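Local coordinates for protein probable aromatic acid decarboxylase (Escherichia coli, PDB 1SBZ) that probably prenylates reduced flavin mononucleotide with dimethylallyl phosphate, making the prenylated flavin cofactor needed by a phenolic acid decarboxylase, at residues V29-V34 against A56-S61; R115-V120 against M140-V145. One frame throughout, in Å; residues are numbered along the deposited sequence.

Interaction 1 (V29-V34 against A56-S61)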
# COMPACT_ATOMS: atom_id res chain seq x y z
N VAL D 29 18.63 7.77 -39.03
CA VAL D 29 18.30 6.79 -37.99
C VAL D 29 19.07 5.48 -38.16
O VAL D 29 18.95 4.79 -39.17
CB VAL D 29 16.77 6.53 -37.92
CG1 VAL D 29 16.43 5.47 -36.89
CG2 VAL D 29 16.02 7.82 -37.61
N GLU D 30 19.86 5.15 -37.14
CA GLU D 30 20.59 3.89 -37.07
C GLU D 30 19.80 2.92 -36.20
O GLU D 30 19.44 3.23 -35.06
CB GLU D 30 21.97 4.14 -36.49
CG GLU D 30 22.83 2.91 -36.28
CD GLU D 30 24.16 3.25 -35.66
OE1 GLU D 30 24.88 4.09 -36.23
OE2 GLU D 30 24.49 2.69 -34.59
N THR D 31 19.51 1.74 -36.74
CA THR D 31 18.66 0.77 -36.04
C THR D 31 19.46 -0.42 -35.56
O THR D 31 20.26 -0.99 -36.30
CB THR D 31 17.47 0.32 -36.91
OG1 THR D 31 17.95 -0.18 -38.16
CG2 THR D 31 16.62 1.52 -37.32
N HIS D 32 19.24 -0.79 -34.30
CA HIS D 32 19.83 -2.00 -33.74
C HIS D 32 18.71 -2.98 -33.40
O HIS D 32 17.93 -2.75 -32.47
CB HIS D 32 20.67 -1.66 -32.51
CG HIS D 32 21.85 -0.79 -32.80
ND1 HIS D 32 23.15 -1.26 -32.76
CD2 HIS D 32 21.94 0.52 -33.13
CE1 HIS D 32 23.98 -0.28 -33.06
NE2 HIS D 32 23.27 0.81 -33.29
N LEU D 33 18.64 -4.06 -34.16
CA LEU D 33 17.57 -5.04 -34.02
C LEU D 33 17.98 -6.21 -33.15
O LEU D 33 19.10 -6.70 -33.24
CB LEU D 33 17.12 -5.54 -35.40
CG LEU D 33 16.17 -6.75 -35.51
CD1 LEU D 33 14.81 -6.45 -34.88
CD2 LEU D 33 16.01 -7.15 -36.96
N VAL D 34 17.06 -6.65 -32.28
CA VAL D 34 17.21 -7.91 -31.56
C VAL D 34 15.93 -8.72 -31.72
O VAL D 34 14.89 -8.34 -31.18
CB VAL D 34 17.53 -7.71 -30.06
CG1 VAL D 34 18.02 -9.01 -29.44
CG2 VAL D 34 18.56 -6.64 -29.85
N ALA D 56 18.15 -7.92 -42.39
CA ALA D 56 18.69 -7.04 -43.44
C ALA D 56 18.01 -5.66 -43.51
O ALA D 56 18.52 -4.75 -44.16
CB ALA D 56 18.65 -7.74 -44.80
N LEU D 57 16.87 -5.52 -42.84
CA LEU D 57 16.18 -4.23 -42.74
C LEU D 57 16.88 -3.30 -41.75
O LEU D 57 16.66 -2.08 -41.76
CB LEU D 57 14.73 -4.43 -42.32
CG LEU D 57 13.54 -4.39 -43.29
CD1 LEU D 57 13.92 -4.36 -44.77
CD2 LEU D 57 12.58 -5.53 -42.99
N ALA D 58 17.72 -3.86 -40.88
CA ALA D 58 18.38 -3.10 -39.83
C ALA D 58 19.84 -2.84 -40.16
O ALA D 58 20.46 -3.58 -40.93
CB ALA D 58 18.25 -3.82 -38.49
N ASP D 59 20.39 -1.79 -39.57
CA ASP D 59 21.80 -1.46 -39.72
C ASP D 59 22.66 -2.44 -38.96
O ASP D 59 23.72 -2.84 -39.42
CB ASP D 59 22.07 -0.03 -39.24
CG ASP D 59 21.40 1.01 -40.11
OD1 ASP D 59 21.65 1.02 -41.34
OD2 ASP D 59 20.60 1.86 -39.66
N PHE D 60 22.19 -2.83 -37.77
CA PHE D 60 22.85 -3.85 -36.96
C PHE D 60 21.80 -4.82 -36.44
O PHE D 60 20.66 -4.44 -36.20
CB PHE D 60 23.58 -3.23 -35.77
CG PHE D 60 24.62 -2.21 -36.15
CD1 PHE D 60 24.26 -0.88 -36.37
CD2 PHE D 60 25.95 -2.58 -36.27
CE1 PHE D 60 25.22 0.06 -36.72
CE2 PHE D 60 26.92 -1.64 -36.62
CZ PHE D 60 26.56 -0.32 -36.84
N SER D 61 22.21 -6.07 -36.25
CA SER D 61 21.34 -7.09 -35.68
C SER D 61 22.16 -7.88 -34.68
O SER D 61 23.25 -8.36 -34.99
CB SER D 61 20.78 -7.99 -36.78
OG SER D 61 19.98 -9.04 -36.25
O HOH W 1 17.51 1.49 -40.54

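Interaction 2 (R115-V120 against M140-V145)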
# COMPACT_ATOMS: atom_id res chain seq x y z
N ARG D 115 16.78 6.50 -20.71
CA ARG D 115 16.41 6.59 -22.13
C ARG D 115 14.99 6.09 -22.32
O ARG D 115 14.42 5.43 -21.42
CB ARG D 115 17.41 5.81 -23.00
CG ARG D 115 18.85 6.29 -22.81
CD ARG D 115 19.92 5.49 -23.54
NE ARG D 115 21.24 6.02 -23.20
CZ ARG D 115 22.38 5.34 -23.25
NH1 ARG D 115 22.40 4.07 -23.64
NH2 ARG D 115 23.51 5.94 -22.90
N LYS D 116 14.40 6.42 -23.47
CA LYS D 116 12.98 6.15 -23.69
C LYS D 116 12.74 4.68 -24.06
O LYS D 116 13.35 4.17 -25.00
CB LYS D 116 12.40 7.08 -24.75
CG LYS D 116 10.95 6.77 -25.11
CD LYS D 116 10.12 8.03 -25.23
CE LYS D 116 8.68 7.75 -24.79
NZ LYS D 116 8.62 7.00 -23.48
N LEU D 117 11.86 4.02 -23.31
CA LEU D 117 11.40 2.68 -23.66
C LEU D 117 9.94 2.70 -24.11
O LEU D 117 9.06 3.18 -23.39
CB LEU D 117 11.60 1.72 -22.48
CG LEU D 117 11.28 0.23 -22.69
CD1 LEU D 117 12.12 -0.36 -23.83
CD2 LEU D 117 11.50 -0.57 -21.42
N VAL D 118 9.69 2.19 -25.32
CA VAL D 118 8.34 2.13 -25.88
C VAL D 118 7.97 0.67 -26.12
O VAL D 118 8.63 -0.01 -26.90
CB VAL D 118 8.20 2.94 -27.19
CG1 VAL D 118 6.80 2.80 -27.79
CG2 VAL D 118 8.54 4.40 -26.97
N LEU D 119 6.93 0.20 -25.45
CA LEU D 119 6.49 -1.19 -25.62
C LEU D 119 5.23 -1.24 -26.45
O LEU D 119 4.37 -0.37 -26.34
CB LEU D 119 6.23 -1.80 -24.25
CG LEU D 119 7.30 -2.58 -23.48
CD1 LEU D 119 8.75 -2.32 -23.92
CD2 LEU D 119 7.13 -2.40 -21.96
N VAL D 120 5.11 -2.28 -27.28
CA VAL D 120 3.91 -2.50 -28.07
C VAL D 120 3.33 -3.83 -27.58
O VAL D 120 3.49 -4.86 -28.23
CB VAL D 120 4.24 -2.50 -29.61
CG1 VAL D 120 3.01 -2.81 -30.45
CG2 VAL D 120 4.84 -1.15 -30.04
N MSE D 140 6.90 4.28 -14.41
CA MSE D 140 8.30 4.62 -14.61
C MSE D 140 8.56 5.41 -15.89
O MSE D 140 9.72 5.70 -16.21
CB MSE D 140 9.14 3.34 -14.66
CG MSE D 140 9.24 2.62 -13.35
SE MSE D 140 10.26 0.99 -13.60
CE MSE D 140 11.96 1.72 -14.33
N GLY D 141 7.51 5.74 -16.62
CA GLY D 141 7.66 6.48 -17.87
C GLY D 141 7.73 5.63 -19.13
O GLY D 141 7.88 6.19 -20.22
N VAL D 142 7.62 4.31 -19.00
CA VAL D 142 7.59 3.43 -20.18
C VAL D 142 6.28 3.61 -20.94
O VAL D 142 5.20 3.46 -20.37
CB VAL D 142 7.76 1.94 -19.82
CG1 VAL D 142 7.69 1.05 -21.08
CG2 VAL D 142 9.06 1.73 -19.05
N ALA D 143 6.39 3.93 -22.23
CA ALA D 143 5.21 4.11 -23.08
C ALA D 143 4.58 2.78 -23.45
O ALA D 143 5.24 1.86 -23.92
CB ALA D 143 5.58 4.89 -24.33
N MSE D 144 3.27 2.68 -23.23
CA MSE D 144 2.54 1.46 -23.52
C MSE D 144 1.69 1.69 -24.73
O MSE D 144 0.65 2.36 -24.65
CB MSE D 144 1.66 1.08 -22.33
CG MSE D 144 2.43 0.55 -21.13
SE MSE D 144 3.28 -1.20 -21.44
CE MSE D 144 1.90 -2.01 -22.05
N VAL D 145 2.12 1.14 -25.87
CA VAL D 145 1.44 1.40 -27.14
C VAL D 145 0.93 0.10 -27.78
O VAL D 145 1.48 -0.37 -28.77
CB VAL D 145 2.33 2.22 -28.12
CG1 VAL D 145 1.48 2.98 -29.12
CG2 VAL D 145 3.21 3.23 -27.38
O HOH W 2 10.89 5.33 -20.93

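Interaction 1 (V29-V34 against A56-S61)
Two groups hold Asp59 OD2: the backbone N of Thr31 gives it a hydrogen bond of 3.1 Å, on the anti lone pair, and a water donates to it as well. The same water also meets Thr31 OG1, and that hydroxyl accepts a bond from Asp59 N (3.2 Å). Threonine and aspartate thus each bind the other's backbone NH with a side-chain oxygen. The hydroxyl reaches its place because OG1 lies between the backbone N and the carbonyl carbon (chi1 55°). The second carboxylate oxygen of Asp59 forms a salt bridge with Arg24 of helix 13-24, which further fixes the side chain.

Beyond this clasp the strands pair in parallel: Phe60 N bonds to Thr31 O, and Leu33 N to Phe60 O at 2.9 Å. On the His32-Phe60 face the two rings lie only 6° from parallel but slid apart, so that Phe60 CD1 sits over the rim of one imidazole face, 3.4 Å from His32 CE1. Glu30 OE2 takes a 2.6 Å bond from His32 NE2, holding the imidazole beside the phenyl ring, while Glu30 CG reaches the phenyl edge. On the face that carries Leu33, the small Ala58, from the loop before the strand, packs its CB on Leu33 CB at 3.7 Å. This joins an edge strand to its neighbour in a parallel, Rossmann-like alpha/beta sheet of strand order 3-2-1-4-5-6, as in other UbiX-family flavoproteins.

Interaction 2 (R115-V120 against M140-V145)
Val142 wedges a branch between two leucines of the neighbouring strand: its CG1 lies 3.6 Å from Leu119 CD2 and 4.0 Å from Leu117 CG. Placed anti to the backbone N (chi1 179°), this methyl fills the groove between the two side chains. Leu117 runs alongside Val142, pointing the same way, whereas Leu119 crosses it at a slant and reaches on to the SE atom of Met144, present as selenomethionine. The long, pliable Met144 chain bends at chi2 and chi3 to bring its SE against Leu119. Leucines and valines suit this face because helices 102-112 and 128-139 pack on it, with Leu111 and Leu137 both meeting Val142.

The other face has a gentler relief. Val118 straddles two neighbours, CG2 resting on the small CB of Ala143 and CG1 meeting Val145 CG2 at 3.6 Å; the short alanine side chain lets Val118 and the bent Lys116 chain come close over it. Lys116 brings its NZ to 3.8 Å from Ala143 CB. Val120 covers Val145 O, a buried oxygen with no hydrogen-bond partner in the model but a CA-H...O contact from Val120.

Three parallel-sheet bonds fix the register: Ala143 N to Leu117 O, Leu119 N to Ala143 O and Val145 N to Leu119 O, the last two both 2.8 Å. A water takes the Leu117 N-H and bonds weakly to Gly141 O. Gly141, with its positive phi, ends helix 128-139 in a Schellman motif and turns the chain into the strand. Beyond it, Met144 makes backbone hydrogen bonds to a second subunit and packs on its Leu131. The whole is a beta-alpha-beta crossover closing at the edge of this chain's parallel sheet.

Overall arrangement
From the N terminus, strand 2-7 and helix 13-24 come first. Strand 30-35 follows, and interaction 1 closes the loop that leaves it through helices 37-46 and 51-55 and returns as strand 60-62. The chain then runs through strand 80-86 and two more helices before strand 116-121, where interaction 2 closes the crossover made through helix 128-139. The two loops follow in series, neither nesting nor crossing. The centres of interactions 1 and 2 are about 19 Å apart and their nearest atoms about 10 Å. Strands 2-7 and 80-86 lie between them. The two contacts thus fasten the outermost strands of this chain's single parallel sheet at opposite edges.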